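Local coordinates for N5-Carboxyaminoimidazole ribonucleotide synthetase (Staphylococcus aureus subsp. aureus, PDB 3ORQ), which catalyses the ATP-dependent conversion of 5-aminoimidazole ribonucleotide and bicarbonate to N5-carboxyaminoimidazole ribonucleotide in purine biosynthesis, as a member of the ATP-grasp superfamily, at residues I283-Y288 / I307-P312; E335-I340 / T356-D361; P43-P48 / F56-Y61. All coordinates share one frame; numbering follows the deposited sequence.

Contact 1: residues I283-Y288 / I307-P312; sequences IEACDY and IELLKP
A single beta bridge, Cys286 with Leu309, joins the end of helix 282-285 to the loop that leads into strand 313-319, the two backbones running roughly antiparallel. Ala285, the last residue of the helix, offers its carbonyl to the loop: Ala285 O accepts from Leu310 N at 2.8 Å, and a weak second bond comes from Lys311 N. Further on, Asp287 and Glu308 pair twice. Asp287 N donates to Glu308 O (3.3 Å), and Glu308 N returns a straighter bond to Asp287 OD1 (2.9 Å, 166° at the hydrogen), meeting the carboxylate from above its plane. Asp287 reaches that amide because its CG sits between the backbone N and the carbonyl carbon (chi1 49°), which brings OD1 to the N-H of Glu308. Between these bonds Cys286 CA approaches Glu308 O at 3.2 Å as a CA-H...O contact.

Apolar branches fill in beside these hydrogen bonds. Leu309 CD1 lies against Ala285 CB (3.7 Å), while Ile307 CG2 packs on Cys286 CB (3.8 Å) and Leu310 CD1 leans over the peptide between Cys286 and Asp287.

The carboxylates of Asp287 and Glu308 come near one another, Asp287 OD2 to Glu308 OE1 4.6 Å, yet Glu308 forms a salt bridge with Lys311 of the second subunit, which probably eases the repulsion. The backbone bonds thus fix the helix exit against the loop, while Glu308 OE1 and Lys311 NZ each pair with the other residue on the second subunit, so the loop contributes reciprocal salt bridges to the dimer interface.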
loop_
_atom_site.group_PDB
_atom_site.type_symbol
_atom_site.label_atom_id
_atom_site.label_comp_id
_atom_site.label_asym_id
_atom_site.label_seq_id
_atom_site.Cartn_x
_atom_site.Cartn_y
_atom_site.Cartn_z
ATOM N N ILE A 283 3.770 -7.585 -0.004
ATOM C CA ILE A 283 3.168 -6.288 0.362
ATOM C C ILE A 283 3.253 -6.090 1.864
ATOM O O ILE A 283 3.660 -5.059 2.308
ATOM C CB ILE A 283 1.735 -6.153 -0.097
ATOM C CG1 ILE A 283 1.702 -5.966 -1.597
ATOM C CG2 ILE A 283 1.076 -4.930 0.548
ATOM C CD1 ILE A 283 0.330 -6.343 -2.214
ATOM N N GLU A 284 2.840 -7.069 2.656
ATOM C CA GLU A 284 2.898 -6.860 4.114
ATOM C C GLU A 284 4.236 -7.254 4.743
ATOM O O GLU A 284 4.662 -6.653 5.751
ATOM C CB GLU A 284 1.781 -7.632 4.812
ATOM C CG GLU A 284 0.358 -7.015 4.644
ATOM C CD GLU A 284 -0.216 -7.339 3.297
ATOM O OE1 GLU A 284 0.368 -8.226 2.646
ATOM O OE2 GLU A 284 -1.201 -6.695 2.864
ATOM N N ALA A 285 4.893 -8.256 4.164
ATOM C CA ALA A 285 6.013 -8.953 4.855
ATOM C C ALA A 285 7.409 -8.437 4.534
ATOM O O ALA A 285 8.347 -8.701 5.294
ATOM C CB ALA A 285 5.930 -10.427 4.583
ATOM N N CYS A 286 7.553 -7.674 3.455
ATOM C CA CYS A 286 8.913 -7.240 2.983
ATOM C C CYS A 286 9.024 -5.751 3.050
ATOM O O CYS A 286 8.007 -5.055 3.153
ATOM C CB CYS A 286 9.189 -7.691 1.527
ATOM S SG CYS A 286 9.248 -9.485 1.300
ATOM N N ASP A 287 10.246 -5.248 2.940
ATOM C CA ASP A 287 10.435 -3.800 2.969
ATOM C C ASP A 287 10.115 -3.174 1.607
ATOM O O ASP A 287 10.022 -1.935 1.484
ATOM C CB ASP A 287 11.857 -3.439 3.440
ATOM C CG ASP A 287 12.953 -4.222 2.706
ATOM O OD1 ASP A 287 12.637 -5.126 1.898
ATOM O OD2 ASP A 287 14.150 -3.940 2.937
ATOM N N TYR A 288 9.981 -4.026 0.584
ATOM C CA TYR A 288 9.527 -3.625 -0.762
ATOM C C TYR A 288 8.584 -4.731 -1.232
ATOM O O TYR A 288 8.799 -5.897 -0.908
ATOM C CB TYR A 288 10.666 -3.569 -1.768
ATOM C CG TYR A 288 11.791 -2.578 -1.438
ATOM C CD1 TYR A 288 12.904 -3.006 -0.695
ATOM C CD2 TYR A 288 11.755 -1.263 -1.891
ATOM C CE1 TYR A 288 13.942 -2.156 -0.379
ATOM C CE2 TYR A 288 12.803 -0.350 -1.548
ATOM C CZ TYR A 288 13.891 -0.837 -0.792
ATOM O OH TYR A 288 14.945 -0.013 -0.466
ATOM N N ILE A 307 16.210 -7.664 -0.718
ATOM C CA ILE A 307 14.904 -7.519 -0.110
ATOM C C ILE A 307 14.876 -8.190 1.261
ATOM O O ILE A 307 15.412 -9.292 1.428
ATOM C CB ILE A 307 13.803 -8.053 -1.038
ATOM C CG1 ILE A 307 13.691 -7.110 -2.246
ATOM C CG2 ILE A 307 12.449 -8.033 -0.321
ATOM C CD1 ILE A 307 13.621 -7.858 -3.478
ATOM N N GLU A 308 14.298 -7.507 2.249
ATOM C CA GLU A 308 14.301 -8.049 3.609
ATOM C C GLU A 308 12.955 -8.612 3.899
ATOM O O GLU A 308 11.958 -7.947 3.663
ATOM C CB GLU A 308 14.606 -6.986 4.664
ATOM C CG GLU A 308 16.060 -6.729 4.878
ATOM C CD GLU A 308 16.348 -5.843 6.091
ATOM O OE1 GLU A 308 17.342 -5.068 6.009
ATOM O OE2 GLU A 308 15.608 -5.927 7.117
ATOM N N LEU A 309 12.912 -9.820 4.433
ATOM C CA LEU A 309 11.668 -10.325 5.023
ATOM C C LEU A 309 11.573 -9.805 6.477
ATOM O O LEU A 309 12.303 -10.284 7.373
ATOM C CB LEU A 309 11.621 -11.861 4.939
ATOM C CG LEU A 309 10.385 -12.588 5.467
ATOM C CD1 LEU A 309 9.170 -12.303 4.629
ATOM C CD2 LEU A 309 10.681 -14.049 5.429
ATOM N N LEU A 310 10.707 -8.835 6.720
ATOM C CA LEU A 310 10.513 -8.218 8.068
ATOM C C LEU A 310 9.771 -9.173 9.032
ATOM O O LEU A 310 10.028 -9.199 10.234
ATOM C CB LEU A 310 9.753 -6.899 7.926
ATOM C CG LEU A 310 10.422 -5.889 6.975
ATOM C CD1 LEU A 310 9.573 -4.625 6.740
ATOM C CD2 LEU A 310 11.860 -5.515 7.475
ATOM N N LYS A 311 8.867 -9.985 8.500
ATOM C CA LYS A 311 8.229 -11.004 9.296
ATOM C C LYS A 311 7.759 -12.138 8.380
ATOM O O LYS A 311 7.287 -11.866 7.263
ATOM C CB LYS A 311 7.032 -10.382 10.027
ATOM C CG LYS A 311 6.574 -11.180 11.244
ATOM C CD LYS A 311 5.548 -10.411 12.077
ATOM C CE LYS A 311 4.976 -11.356 13.196
ATOM N NZ LYS A 311 3.893 -10.692 13.928
ATOM N N PRO A 312 7.854 -13.409 8.848
ATOM C CA PRO A 312 7.481 -14.534 8.010
ATOM C C PRO A 312 5.986 -14.481 7.794
ATOM O O PRO A 312 5.288 -13.736 8.531
ATOM C CB PRO A 312 7.804 -15.761 8.864
ATOM C CG PRO A 312 8.835 -15.308 9.884
ATOM C CD PRO A 312 8.426 -13.836 10.153
#

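Contact 2: residues E335-I340 / T356-D361; sequences EWHLHI and TVLTND
The imidazole of His337 receives Thr356 O at its edge, near the ring plane, and Leu358 CD1 approaches CE1 of the same ring obliquely; the ring of Tyr288 from the second subunit also meets it. His337 ND1 donates to Thr356 O at 3.2 Å, nearly in line with the carbonyl but bent at the hydrogen (138°). With CG anti to the carbonyl carbon (chi1 -66°), the ring swings across to strand 351-358. The indole of Trp336 points the same way as Val357, whose CG2 meets Trp336 CD1 obliquely at 4.0 Å; His333 stacks on the indole and helix 362-372 packs against it.

Backbone bonds tie the start of this beta hairpin, where a short 3-10 turn leads towards strand 338-340, outermost in this chain's sheet; Ile340 bonds by its backbone to the second subunit. Thr356 N donates to Trp336 O (2.9 Å), and more weakly to His337 O. Farther along, a water donates to Glu335 O and accepts from Leu358 N, both at 2.7 Å.

Trp336 O thus takes the N-H of Thr356 and the His337 ring its carbonyl. His337 joins two sides: ND1 binds Thr356 O, while NE2 bonds weakly to Asp287 O of the second subunit.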
loop_
_atom_site.group_PDB
_atom_site.type_symbol
_atom_site.label_atom_id
_atom_site.label_comp_id
_atom_site.label_asym_id
_atom_site.label_seq_id
_atom_site.Cartn_x
_atom_site.Cartn_y
_atom_site.Cartn_z
ATOM N N GLU A 335 -5.840 -9.786 11.783
ATOM C CA GLU A 335 -4.537 -10.416 11.510
ATOM C C GLU A 335 -4.539 -11.163 10.175
ATOM O O GLU A 335 -3.513 -11.713 9.791
ATOM C CB GLU A 335 -4.053 -11.332 12.677
ATOM C CG GLU A 335 -4.863 -12.616 12.867
ATOM C CD GLU A 335 -6.148 -12.455 13.708
ATOM O OE1 GLU A 335 -6.702 -11.349 13.808
ATOM O OE2 GLU A 335 -6.620 -13.460 14.275
ATOM N N TRP A 336 -5.671 -11.171 9.468
ATOM C CA TRP A 336 -5.700 -11.745 8.134
ATOM C C TRP A 336 -5.271 -10.774 7.008
ATOM O O TRP A 336 -5.008 -11.212 5.882
ATOM C CB TRP A 336 -7.080 -12.357 7.851
ATOM C CG TRP A 336 -7.343 -13.631 8.667
ATOM C CD1 TRP A 336 -6.477 -14.247 9.549
ATOM C CD2 TRP A 336 -8.514 -14.447 8.630
ATOM N NE1 TRP A 336 -7.055 -15.357 10.066
ATOM C CE2 TRP A 336 -8.302 -15.519 9.528
ATOM C CE3 TRP A 336 -9.732 -14.365 7.936
ATOM C CZ2 TRP A 336 -9.259 -16.538 9.751
ATOM C CZ3 TRP A 336 -10.708 -15.384 8.157
ATOM C CH2 TRP A 336 -10.455 -16.456 9.069
ATOM N N HIS A 337 -5.169 -9.484 7.303
ATOM C CA HIS A 337 -4.754 -8.461 6.309
ATOM C C HIS A 337 -5.419 -8.773 4.976
ATOM O O HIS A 337 -4.777 -9.245 4.020
ATOM C CB HIS A 337 -3.231 -8.374 6.138
ATOM C CG HIS A 337 -2.487 -7.886 7.360
ATOM N ND1 HIS A 337 -1.858 -8.739 8.248
ATOM C CD2 HIS A 337 -2.278 -6.641 7.833
ATOM C CE1 HIS A 337 -1.301 -8.043 9.221
ATOM N NE2 HIS A 337 -1.524 -6.761 8.979
ATOM N N LEU A 338 -6.720 -8.536 4.929
ATOM C CA LEU A 338 -7.497 -8.974 3.801
ATOM C C LEU A 338 -7.361 -8.041 2.621
ATOM O O LEU A 338 -7.435 -6.820 2.795
ATOM C CB LEU A 338 -8.957 -9.079 4.215
ATOM C CG LEU A 338 -9.161 -10.314 5.063
ATOM C CD1 LEU A 338 -10.181 -10.064 6.274
ATOM C CD2 LEU A 338 -9.577 -11.430 4.120
ATOM N N HIS A 339 -7.156 -8.633 1.434
ATOM C CA HIS A 339 -7.210 -7.927 0.136
ATOM C C HIS A 339 -8.427 -8.424 -0.634
ATOM O O HIS A 339 -8.537 -9.622 -0.910
ATOM C CB HIS A 339 -5.976 -8.261 -0.722
ATOM C CG HIS A 339 -4.724 -7.617 -0.242
ATOM N ND1 HIS A 339 -4.033 -6.685 -0.989
ATOM C CD2 HIS A 339 -4.049 -7.740 0.926
ATOM C CE1 HIS A 339 -2.961 -6.299 -0.321
ATOM N NE2 HIS A 339 -2.955 -6.905 0.853
ATOM N N ILE A 340 -9.340 -7.526 -0.994
ATOM C CA ILE A 340 -10.509 -7.963 -1.770
ATOM C C ILE A 340 -10.442 -7.189 -3.040
ATOM O O ILE A 340 -10.430 -5.950 -3.008
ATOM C CB ILE A 340 -11.866 -7.740 -1.018
ATOM C CG1 ILE A 340 -12.166 -8.928 -0.112
ATOM C CG2 ILE A 340 -13.019 -7.744 -2.012
ATOM C CD1 ILE A 340 -11.279 -9.060 1.013
ATOM N N THR A 356 -3.085 -12.283 3.983
ATOM C CA THR A 356 -1.712 -12.503 4.351
ATOM C C THR A 356 -1.619 -12.419 5.855
ATOM O O THR A 356 -1.937 -11.366 6.464
ATOM C CB THR A 356 -0.814 -11.435 3.746
ATOM O OG1 THR A 356 -0.867 -11.559 2.318
ATOM C CG2 THR A 356 0.648 -11.598 4.233
ATOM N N VAL A 357 -1.174 -13.518 6.438
ATOM C CA VAL A 357 -1.061 -13.636 7.867
ATOM C C VAL A 357 0.409 -13.561 8.260
ATOM O O VAL A 357 1.173 -14.458 8.007
ATOM C CB VAL A 357 -1.677 -14.958 8.341
ATOM C CG1 VAL A 357 -1.824 -14.963 9.816
ATOM C CG2 VAL A 357 -3.064 -15.211 7.650
ATOM N N LEU A 358 0.798 -12.482 8.897
ATOM C CA LEU A 358 2.166 -12.370 9.372
ATOM C C LEU A 358 2.269 -13.204 10.612
ATOM O O LEU A 358 1.367 -13.179 11.437
ATOM C CB LEU A 358 2.514 -10.915 9.678
ATOM C CG LEU A 358 2.462 -9.960 8.468
ATOM C CD1 LEU A 358 2.856 -8.526 8.883
ATOM C CD2 LEU A 358 3.384 -10.479 7.351
ATOM N N THR A 359 3.353 -13.962 10.740
ATOM C CA THR A 359 3.452 -14.915 11.862
ATOM C C THR A 359 4.905 -15.202 12.260
ATOM O O THR A 359 5.792 -15.247 11.402
ATOM C CB THR A 359 2.762 -16.247 11.489
ATOM O OG1 THR A 359 2.758 -17.158 12.605
ATOM C CG2 THR A 359 3.463 -16.892 10.301
ATOM N N ASN A 360 5.150 -15.411 13.550
ATOM C CA ASN A 360 6.449 -15.932 13.956
ATOM C C ASN A 360 6.500 -17.457 13.993
ATOM O O ASN A 360 7.579 -18.065 14.122
ATOM C CB ASN A 360 6.835 -15.391 15.324
ATOM C CG ASN A 360 7.191 -13.941 15.284
ATOM O OD1 ASN A 360 7.850 -13.475 14.354
ATOM N ND2 ASN A 360 6.750 -13.209 16.296
ATOM N N ASP A 361 5.336 -18.078 13.912
ATOM C CA ASP A 361 5.273 -19.520 13.946
ATOM C C ASP A 361 4.505 -20.025 12.739
ATOM O O ASP A 361 3.315 -20.359 12.806
ATOM C CB ASP A 361 4.678 -20.030 15.261
ATOM C CG ASP A 361 4.826 -21.561 15.418
ATOM O OD1 ASP A 361 5.043 -22.267 14.406
ATOM O OD2 ASP A 361 4.727 -22.056 16.561
HETATM O O HOH W 1 -0.943 -11.144 10.516
#

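Contact 3: residues P43-P48 / F56-Y61; sequences PSEDCP and FIQAKY
Two rings, Phe56 on strand 55-58 and Tyr61 just beyond it, meet the loop 43-48, which follows strand 37-42 in the parallel sheet of the preATP-grasp domain. Pro43 CD sits over one face of Tyr61 as a CH-pi contact, 3.8 Å from the ring centroid and shifted toward the rim; its closest ring atom is CZ. The Tyr61 hydroxyl is hydrogen-bonded to Asp42, which helps hold the ring against the proline. At the other end Cys47 SG approaches Phe56 CE1 at 3.8 Å, a sulfur-aromatic contact that meets the ring obliquely. Phe56 CZ also comes to 3.5 Å from Ser44 O and touches Glu45 CA, so the CZ end of the phenyl ring lies against the start of the turn.

Polar contact across the two segments rests on one hydrogen bond. The extended Gln58 chain, with CG anti to the backbone N (chi1 -180°), carries NE2 to Pro43 O at 2.9 Å; the acceptor lies close to the amide plane, while the donor is tilted from the carbonyl plane.

Within the loop, a type I turn from Ser44 to Cys47 closes by Cys47 N to Ser44 O (3.1 Å), and Ser44 OG accepts from Asp46 N in an ST turn.

Pro43 N lies 3.1 Å from Ala59 O but has no hydrogen to give, so the Gln58 amide supplies the hydrogen bond across the segments and the Tyr61 ring adds its CH-pi contact.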
loop_
_atom_site.group_PDB
_atom_site.type_symbol
_atom_site.label_atom_id
_atom_site.label_comp_id
_atom_site.label_asym_id
_atom_site.label_seq_id
_atom_site.Cartn_x
_atom_site.Cartn_y
_atom_site.Cartn_z
ATOM N N PRO A 43 -10.562 -4.904 -21.593
ATOM C CA PRO A 43 -11.880 -5.030 -22.261
ATOM C C PRO A 43 -13.080 -4.877 -21.333
ATOM O O PRO A 43 -14.189 -4.567 -21.783
ATOM C CB PRO A 43 -11.844 -6.466 -22.847
ATOM C CG PRO A 43 -10.789 -7.208 -21.987
ATOM C CD PRO A 43 -9.756 -6.146 -21.694
ATOM N N SER A 44 -12.870 -5.076 -20.031
ATOM C CA SER A 44 -13.995 -5.110 -19.113
ATOM C C SER A 44 -14.111 -3.819 -18.280
ATOM O O SER A 44 -13.141 -3.385 -17.605
ATOM C CB SER A 44 -13.911 -6.341 -18.217
ATOM O OG SER A 44 -14.847 -6.219 -17.173
ATOM N N GLU A 45 -15.298 -3.223 -18.309
ATOM C CA GLU A 45 -15.535 -1.987 -17.584
ATOM C C GLU A 45 -15.638 -2.210 -16.073
ATOM O O GLU A 45 -15.639 -1.243 -15.296
ATOM C CB GLU A 45 -16.814 -1.298 -18.089
ATOM C CG GLU A 45 -18.096 -1.912 -17.564
ATOM C CD GLU A 45 -19.338 -1.301 -18.196
ATOM O OE1 GLU A 45 -19.196 -0.303 -18.957
ATOM O OE2 GLU A 45 -20.452 -1.827 -17.939
ATOM N N ASP A 46 -15.732 -3.478 -15.669
ATOM C CA ASP A 46 -15.726 -3.844 -14.240
ATOM C C ASP A 46 -14.342 -4.274 -13.760
ATOM O O ASP A 46 -14.197 -4.734 -12.640
ATOM C CB ASP A 46 -16.752 -4.955 -13.938
ATOM C CG ASP A 46 -18.206 -4.525 -14.257
ATOM O OD1 ASP A 46 -18.623 -3.392 -13.849
ATOM O OD2 ASP A 46 -18.931 -5.323 -14.926
ATOM N N CYS A 47 -13.320 -4.136 -14.598
ATOM C CA CYS A 47 -11.992 -4.542 -14.175
ATOM C C CYS A 47 -11.622 -3.848 -12.865
ATOM O O CYS A 47 -11.842 -2.659 -12.720
ATOM C CB CYS A 47 -10.942 -4.279 -15.249
ATOM S SG CYS A 47 -10.517 -2.535 -15.576
ATOM N N PRO A 48 -11.019 -4.607 -11.924
ATOM C CA PRO A 48 -10.561 -4.152 -10.610
ATOM C C PRO A 48 -9.645 -2.910 -10.638
ATOM O O PRO A 48 -9.580 -2.196 -9.651
ATOM C CB PRO A 48 -9.759 -5.347 -10.072
ATOM C CG PRO A 48 -10.263 -6.570 -10.875
ATOM C CD PRO A 48 -10.726 -6.029 -12.201
ATOM N N PHE A 56 -8.992 5.286 -18.105
ATOM C CA PHE A 56 -9.352 3.924 -18.420
ATOM C C PHE A 56 -9.683 3.855 -19.919
ATOM O O PHE A 56 -10.499 4.641 -20.414
ATOM C CB PHE A 56 -10.539 3.480 -17.555
ATOM C CG PHE A 56 -11.143 2.186 -17.989
ATOM C CD1 PHE A 56 -10.389 1.046 -18.029
ATOM C CD2 PHE A 56 -12.483 2.115 -18.387
ATOM C CE1 PHE A 56 -10.955 -0.163 -18.476
ATOM C CE2 PHE A 56 -13.055 0.897 -18.832
ATOM C CZ PHE A 56 -12.303 -0.215 -18.871
ATOM N N ILE A 57 -9.003 2.965 -20.635
ATOM C CA ILE A 57 -9.275 2.709 -22.032
ATOM C C ILE A 57 -9.894 1.302 -22.131
ATOM O O ILE A 57 -9.227 0.281 -21.875
ATOM C CB ILE A 57 -8.034 2.727 -22.884
ATOM C CG1 ILE A 57 -7.374 4.119 -22.912
ATOM C CG2 ILE A 57 -8.373 2.262 -24.315
ATOM C CD1 ILE A 57 -5.965 4.107 -23.589
ATOM N N GLN A 58 -11.183 1.255 -22.471
ATOM C CA GLN A 58 -11.868 -0.025 -22.609
ATOM C C GLN A 58 -11.660 -0.505 -24.057
ATOM O O GLN A 58 -12.131 0.137 -25.001
ATOM C CB GLN A 58 -13.370 0.096 -22.276
ATOM C CG GLN A 58 -14.099 -1.247 -22.415
ATOM C CD GLN A 58 -15.589 -1.234 -21.990
ATOM O OE1 GLN A 58 -16.190 -0.183 -21.777
ATOM N NE2 GLN A 58 -16.170 -2.425 -21.866
ATOM N N ALA A 59 -10.931 -1.602 -24.210
ATOM C CA ALA A 59 -10.678 -2.197 -25.501
ATOM C C ALA A 59 -10.093 -3.594 -25.327
ATOM O O ALA A 59 -9.526 -3.912 -24.292
ATOM C CB ALA A 59 -9.732 -1.311 -26.302
ATOM N N LYS A 60 -10.228 -4.429 -26.344
ATOM C CA LYS A 60 -9.614 -5.760 -26.328
ATOM C C LYS A 60 -8.099 -5.666 -26.457
ATOM O O LYS A 60 -7.553 -4.669 -26.952
ATOM C CB LYS A 60 -10.183 -6.649 -27.447
ATOM C CG LYS A 60 -11.692 -6.837 -27.378
ATOM C CD LYS A 60 -12.171 -7.838 -28.403
ATOM C CE LYS A 60 -13.636 -8.097 -28.161
ATOM N NZ LYS A 60 -14.070 -9.343 -28.852
ATOM N N TYR A 61 -7.422 -6.716 -26.023
ATOM C CA TYR A 61 -5.960 -6.734 -26.051
ATOM C C TYR A 61 -5.364 -6.878 -27.464
ATOM O O TYR A 61 -4.188 -6.611 -27.670
ATOM C CB TYR A 61 -5.436 -7.819 -25.127
ATOM C CG TYR A 61 -5.939 -7.744 -23.695
ATOM C CD1 TYR A 61 -5.658 -6.644 -22.880
ATOM C CD2 TYR A 61 -6.691 -8.793 -23.152
ATOM C CE1 TYR A 61 -6.105 -6.595 -21.538
ATOM C CE2 TYR A 61 -7.131 -8.766 -21.816
ATOM C CZ TYR A 61 -6.825 -7.656 -21.016
ATOM O OH TYR A 61 -7.294 -7.621 -19.716
#

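Contacts 1 and 2 are neighbours, both partly buried and both against the second subunit, whereas contact 3 is a surface contact that touches no other chain, its centre about 32 Å from that of contact 1 and about 30 Å from that of contact 2. The first two are joined directly: Glu284 of helix 282-285 hydrogen-bonds His339, and the Pro312 O to Thr359 N bond links the loop before strand 313-319 to the residues after strand 351-358. Their chemistry is chiefly backbone hydrogen bonding, supplemented by an aspartate in contact 1 and by a histidine and a water in contact 2. Contact 3 instead relies on rings and one glutamine amide, at the edge of the parallel sheet, with the Ser44 side chain about 8 Å from the bound pyrophosphate.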